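Local coordinates for putative lipoprotein (PDB 3JX8), which is of uncharacterised function but, as a putative lipoprotein with an adhesin-like beta-helical fold, may act at the cell surface in adhesion or lipid binding, at residues Gln216-Tyr230 with Pro234-Lys248. Numbering follows the deposited sequence.
Sequences QILDANIVGSGEIHY and PEISKSIMGSGSINK
Two successive coils of a right-handed parallel beta-helix stack here, the last of the chain: strand 217-223 pairs in register with 235-241, and 227-230 with 245-248. Backbone bonds run along both pairs, from Glu235 N to Gln216 O through Tyr230 N to Asn247 O. At the corner, where Gly-Ser-Gly turns lie one on another, Gly244 N meets a lone pair of Gly224 O (3.0 Å). Between the two pairs of strands, Ile222, Ile228 and Ile246 fill the interior with Ala220, whose CB lies 3.8 Å from Ile246 CD1. Toward the other end the interior is lined by Leu218 and by the Tyr230 ring. The tyrosine CG sits between backbone N and carbonyl carbon (chi1 78°), and the ring crosses to the next coil: Ile236 CD1 lies over one face, 3.4 Å from Tyr230 CE1, while Lys248 CG makes a CH-pi contact with the opposite face and Pro234 CD meets the edge. The extended Lys248 chain continues past the ring to a salt bridge with Asp233. On the outer surface, His229 ND1 donates to a lone pair of Asn247 OD1 (2.6 Å), the acceptor near the ring plane and the amide turned 76° from the imidazole.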
loop_
_atom_site.group_PDB
_atom_site.type_symbol
_atom_site.label_atom_id
_atom_site.label_comp_id
_atom_site.label_asym_id
_atom_site.label_seq_id
_atom_site.Cartn_x
_atom_site.Cartn_y
_atom_site.Cartn_z
ATOM N N GLN A 216 -0.509 -25.193 11.726
ATOM C CA GLN A 216 -0.363 -25.100 13.179
ATOM C C GLN A 216 -0.852 -23.784 13.804
ATOM O O GLN A 216 -1.642 -23.806 14.731
ATOM C CB GLN A 216 1.084 -25.332 13.519
ATOM C CG GLN A 216 1.347 -25.496 14.982
ATOM C CD GLN A 216 2.821 -25.686 15.225
ATOM O OE1 GLN A 216 3.446 -26.585 14.646
ATOM N NE2 GLN A 216 3.395 -24.822 16.053
ATOM N N ILE A 217 -0.362 -22.657 13.302
ATOM C CA ILE A 217 -0.697 -21.339 13.840
ATOM C C ILE A 217 -1.099 -20.406 12.692
ATOM O O ILE A 217 -0.412 -20.334 11.668
ATOM C CB ILE A 217 0.530 -20.691 14.543
ATOM C CG1 ILE A 217 1.030 -21.547 15.709
ATOM C CG2 ILE A 217 0.209 -19.304 15.040
ATOM C CD1 ILE A 217 0.048 -21.650 16.850
ATOM N N LEU A 218 -2.201 -19.690 12.880
ATOM C CA LEU A 218 -2.678 -18.688 11.940
ATOM C C LEU A 218 -3.043 -17.438 12.720
ATOM O O LEU A 218 -3.874 -17.471 13.640
ATOM C CB LEU A 218 -3.887 -19.163 11.121
ATOM C CG LEU A 218 -4.524 -18.143 10.160
ATOM C CD1 LEU A 218 -3.484 -17.641 9.084
ATOM C CD2 LEU A 218 -5.777 -18.772 9.492
ATOM N N ASP A 219 -2.422 -16.343 12.338
ATOM C CA ASP A 219 -2.678 -15.053 12.932
ATOM C C ASP A 219 -3.343 -14.227 11.827
ATOM O O ASP A 219 -2.711 -13.896 10.809
ATOM C CB ASP A 219 -1.320 -14.533 13.406
ATOM C CG ASP A 219 -1.381 -13.195 14.046
ATOM O OD1 ASP A 219 -2.488 -12.665 14.289
ATOM O OD2 ASP A 219 -0.269 -12.660 14.318
ATOM N N ALA A 220 -4.629 -13.952 11.999
ATOM C CA ALA A 220 -5.499 -13.426 10.951
ATOM C C ALA A 220 -5.981 -12.022 11.341
ATOM O O ALA A 220 -6.698 -11.859 12.342
ATOM C CB ALA A 220 -6.674 -14.366 10.717
ATOM N N ASN A 221 -5.551 -11.008 10.589
ATOM C CA ASN A 221 -5.815 -9.606 10.920
ATOM C C ASN A 221 -6.382 -8.867 9.738
ATOM O O ASN A 221 -5.811 -8.916 8.624
ATOM C CB ASN A 221 -4.526 -8.899 11.364
ATOM C CG ASN A 221 -3.853 -9.622 12.525
ATOM O OD1 ASN A 221 -4.382 -9.636 13.631
ATOM N ND2 ASN A 221 -2.753 -10.302 12.259
ATOM N N ILE A 222 -7.491 -8.173 9.965
ATOM C CA ILE A 222 -8.150 -7.375 8.942
ATOM C C ILE A 222 -8.551 -6.037 9.533
ATOM O O ILE A 222 -9.182 -5.955 10.623
ATOM C CB ILE A 222 -9.439 -8.044 8.409
ATOM C CG1 ILE A 222 -9.154 -9.481 7.939
ATOM C CG2 ILE A 222 -10.105 -7.148 7.336
ATOM C CD1 ILE A 222 -10.402 -10.308 7.576
ATOM N N VAL A 223 -8.166 -4.993 8.808
ATOM C CA VAL A 223 -8.624 -3.649 9.050
ATOM C C VAL A 223 -9.274 -3.186 7.755
ATOM O O VAL A 223 -8.585 -2.767 6.814
ATOM C CB VAL A 223 -7.454 -2.728 9.488
ATOM C CG1 VAL A 223 -7.939 -1.255 9.641
ATOM C CG2 VAL A 223 -6.830 -3.265 10.795
ATOM N N GLY A 224 -10.593 -3.266 7.697
ATOM C CA GLY A 224 -11.356 -2.916 6.488
ATOM C C GLY A 224 -12.429 -3.937 6.137
ATOM O O GLY A 224 -12.922 -4.620 6.990
ATOM N N SER A 225 -12.793 -4.026 4.867
ATOM C CA SER A 225 -13.878 -4.905 4.387
ATOM C C SER A 225 -13.352 -6.195 3.778
ATOM O O SER A 225 -14.123 -7.027 3.317
ATOM C CB SER A 225 -14.669 -4.177 3.306
ATOM O OG SER A 225 -13.805 -3.834 2.206
ATOM N N GLY A 226 -12.028 -6.354 3.771
ATOM C CA GLY A 226 -11.402 -7.538 3.230
ATOM C C GLY A 226 -11.709 -8.852 3.901
ATOM O O GLY A 226 -12.434 -8.916 4.910
ATOM N N GLU A 227 -11.152 -9.914 3.324
ATOM C CA GLU A 227 -11.476 -11.281 3.749
ATOM C C GLU A 227 -10.306 -12.220 3.745
ATOM O O GLU A 227 -9.472 -12.177 2.810
ATOM C CB GLU A 227 -12.529 -11.884 2.820
ATOM C CG GLU A 227 -13.839 -11.112 2.821
ATOM C CD GLU A 227 -14.904 -11.733 1.897
ATOM O OE1 GLU A 227 -14.643 -12.742 1.260
ATOM O OE2 GLU A 227 -16.002 -11.196 1.776
ATOM N N ILE A 228 -10.252 -13.052 4.788
ATOM C CA ILE A 228 -9.275 -14.124 4.905
ATOM C C ILE A 228 -10.055 -15.453 4.861
ATOM O O ILE A 228 -11.005 -15.675 5.631
ATOM C CB ILE A 228 -8.425 -14.022 6.175
ATOM C CG1 ILE A 228 -7.665 -12.690 6.136
ATOM C CG2 ILE A 228 -7.478 -15.291 6.311
ATOM C CD1 ILE A 228 -6.878 -12.312 7.422
ATOM N N HIS A 229 -9.674 -16.300 3.921
ATOM C CA HIS A 229 -10.228 -17.632 3.792
ATOM C C HIS A 229 -9.099 -18.568 4.151
ATOM O O HIS A 229 -7.995 -18.464 3.586
ATOM C CB HIS A 229 -10.648 -17.922 2.350
ATOM C CG HIS A 229 -11.286 -16.764 1.668
ATOM N ND1 HIS A 229 -12.551 -16.326 1.982
ATOM C CD2 HIS A 229 -10.823 -15.934 0.702
ATOM C CE1 HIS A 229 -12.849 -15.281 1.231
ATOM N NE2 HIS A 229 -11.818 -15.022 0.441
ATOM N N TYR A 230 -9.342 -19.487 5.068
ATOM C CA TYR A 230 -8.290 -20.396 5.458
ATOM C C TYR A 230 -8.707 -21.850 5.485
ATOM O O TYR A 230 -9.882 -22.190 5.707
ATOM C CB TYR A 230 -7.688 -19.995 6.804
ATOM C CG TYR A 230 -8.490 -20.352 8.055
ATOM C CD1 TYR A 230 -9.568 -19.554 8.467
ATOM C CD2 TYR A 230 -8.160 -21.457 8.841
ATOM C CE1 TYR A 230 -10.282 -19.853 9.615
ATOM C CE2 TYR A 230 -8.869 -21.755 9.997
ATOM C CZ TYR A 230 -9.914 -20.949 10.377
ATOM O OH TYR A 230 -10.627 -21.211 11.494
ATOM N N PRO A 234 -5.186 -25.037 11.917
ATOM C CA PRO A 234 -4.322 -24.355 12.863
ATOM C C PRO A 234 -5.137 -23.815 14.044
ATOM O O PRO A 234 -6.362 -23.871 14.000
ATOM C CB PRO A 234 -3.830 -23.175 12.053
ATOM C CG PRO A 234 -5.046 -22.800 11.249
ATOM C CD PRO A 234 -5.714 -24.106 10.905
ATOM N N GLU A 235 -4.454 -23.310 15.069
ATOM C CA GLU A 235 -5.060 -22.455 16.087
ATOM C C GLU A 235 -5.014 -21.039 15.506
ATOM O O GLU A 235 -3.931 -20.529 15.163
ATOM C CB GLU A 235 -4.279 -22.503 17.400
ATOM C CG GLU A 235 -4.160 -23.918 17.973
ATOM C CD GLU A 235 -3.212 -23.998 19.143
ATOM O OE1 GLU A 235 -2.496 -23.002 19.427
ATOM O OE2 GLU A 235 -3.173 -25.076 19.754
ATOM N N ILE A 236 -6.184 -20.426 15.368
ATOM C CA ILE A 236 -6.305 -19.115 14.745
ATOM C C ILE A 236 -6.444 -18.054 15.820
ATOM O O ILE A 236 -7.191 -18.235 16.796
ATOM C CB ILE A 236 -7.511 -19.092 13.727
ATOM C CG1 ILE A 236 -7.551 -17.791 12.921
ATOM C CG2 ILE A 236 -8.865 -19.354 14.404
ATOM C CD1 ILE A 236 -8.649 -17.810 11.814
ATOM N N SER A 237 -5.694 -16.971 15.666
ATOM C CA SER A 237 -5.935 -15.720 16.412
ATOM C C SER A 237 -6.581 -14.778 15.443
ATOM O O SER A 237 -6.027 -14.519 14.363
ATOM C CB SER A 237 -4.633 -15.128 16.922
ATOM O OG SER A 237 -4.066 -16.126 17.768
ATOM N N LYS A 238 -7.761 -14.287 15.813
ATOM C CA LYS A 238 -8.607 -13.497 14.912
ATOM C C LYS A 238 -8.578 -12.043 15.337
ATOM O O LYS A 238 -8.640 -11.744 16.527
ATOM C CB LYS A 238 -10.037 -13.966 14.991
ATOM C CG LYS A 238 -10.253 -15.375 14.577
ATOM C CD LYS A 238 -11.680 -15.790 14.916
ATOM C CE LYS A 238 -11.953 -17.251 14.651
ATOM N NZ LYS A 238 -13.306 -17.601 15.123
ATOM N N SER A 239 -8.503 -11.131 14.375
ATOM C CA SER A 239 -8.642 -9.721 14.676
ATOM C C SER A 239 -9.247 -8.993 13.490
ATOM O O SER A 239 -8.648 -8.961 12.415
ATOM C CB SER A 239 -7.284 -9.176 15.006
ATOM O OG SER A 239 -7.402 -7.792 15.190
ATOM N N ILE A 240 -10.447 -8.455 13.665
ATOM C CA ILE A 240 -11.143 -7.733 12.613
ATOM C C ILE A 240 -11.655 -6.369 13.110
ATOM O O ILE A 240 -12.426 -6.295 14.058
ATOM C CB ILE A 240 -12.361 -8.497 12.087
ATOM C CG1 ILE A 240 -11.984 -9.886 11.639
ATOM C CG2 ILE A 240 -13.013 -7.711 10.957
ATOM C CD1 ILE A 240 -13.191 -10.754 11.292
HETATM N N MSE A 241 -11.223 -5.298 12.453
HETATM C CA MSE A 241 -11.771 -3.963 12.669
HETATM C C MSE A 241 -12.354 -3.551 11.352
HETATM O O MSE A 241 -11.622 -3.244 10.390
HETATM C CB MSE A 241 -10.677 -2.977 13.105
HETATM C CG MSE A 241 -11.255 -1.695 13.606
HETATM SE SE MSE A 241 -9.871 -0.308 13.711
HETATM C CE MSE A 241 -8.974 -1.037 15.324
ATOM N N GLY A 242 -13.660 -3.590 11.263
ATOM C CA GLY A 242 -14.347 -3.267 10.011
ATOM C C GLY A 242 -15.386 -4.308 9.663
ATOM O O GLY A 242 -15.717 -5.144 10.476
ATOM N N SER A 243 -15.897 -4.248 8.439
ATOM C CA SER A 243 -16.943 -5.169 7.944
ATOM C C SER A 243 -16.385 -6.451 7.324
ATOM O O SER A 243 -17.153 -7.279 6.817
ATOM C CB SER A 243 -17.776 -4.464 6.872
ATOM O OG SER A 243 -16.937 -4.162 5.745
ATOM N N GLY A 244 -15.060 -6.631 7.346
ATOM C CA GLY A 244 -14.439 -7.820 6.785
ATOM C C GLY A 244 -14.782 -9.102 7.514
ATOM O O GLY A 244 -15.552 -9.113 8.488
ATOM N N SER A 245 -14.214 -10.205 7.042
ATOM C CA SER A 245 -14.550 -11.493 7.596
ATOM C C SER A 245 -13.505 -12.557 7.364
ATOM O O SER A 245 -12.687 -12.465 6.458
ATOM C CB SER A 245 -15.903 -11.962 7.046
ATOM O OG SER A 245 -15.757 -12.292 5.702
ATOM N N ILE A 246 -13.543 -13.541 8.237
ATOM C CA ILE A 246 -12.667 -14.694 8.233
ATOM C C ILE A 246 -13.547 -15.902 8.042
ATOM O O ILE A 246 -14.578 -15.999 8.708
ATOM C CB ILE A 246 -11.935 -14.835 9.591
ATOM C CG1 ILE A 246 -10.931 -13.695 9.764
ATOM C CG2 ILE A 246 -11.192 -16.179 9.704
ATOM C CD1 ILE A 246 -10.376 -13.571 11.164
ATOM N N ASN A 247 -13.160 -16.817 7.148
ATOM C CA ASN A 247 -13.895 -18.070 6.985
ATOM C C ASN A 247 -13.009 -19.290 6.710
ATOM O O ASN A 247 -11.986 -19.207 6.015
ATOM C CB ASN A 247 -15.016 -17.939 5.944
ATOM C CG ASN A 247 -14.511 -17.949 4.529
ATOM O OD1 ASN A 247 -13.863 -17.003 4.104
ATOM N ND2 ASN A 247 -14.831 -19.016 3.771
ATOM N N LYS A 248 -13.400 -20.408 7.311
ATOM C CA LYS A 248 -12.678 -21.656 7.190
ATOM C C LYS A 248 -13.288 -22.486 6.079
ATOM O O LYS A 248 -14.487 -22.615 6.032
ATOM C CB LYS A 248 -12.721 -22.444 8.502
ATOM C CG LYS A 248 -11.733 -23.621 8.531
ATOM C CD LYS A 248 -11.593 -24.209 9.909
ATOM C CE LYS A 248 -10.736 -25.461 9.883
ATOM N NZ LYS A 248 -10.428 -25.963 11.267
HETATM O O HOH W 1 -7.727 -6.024 12.915
#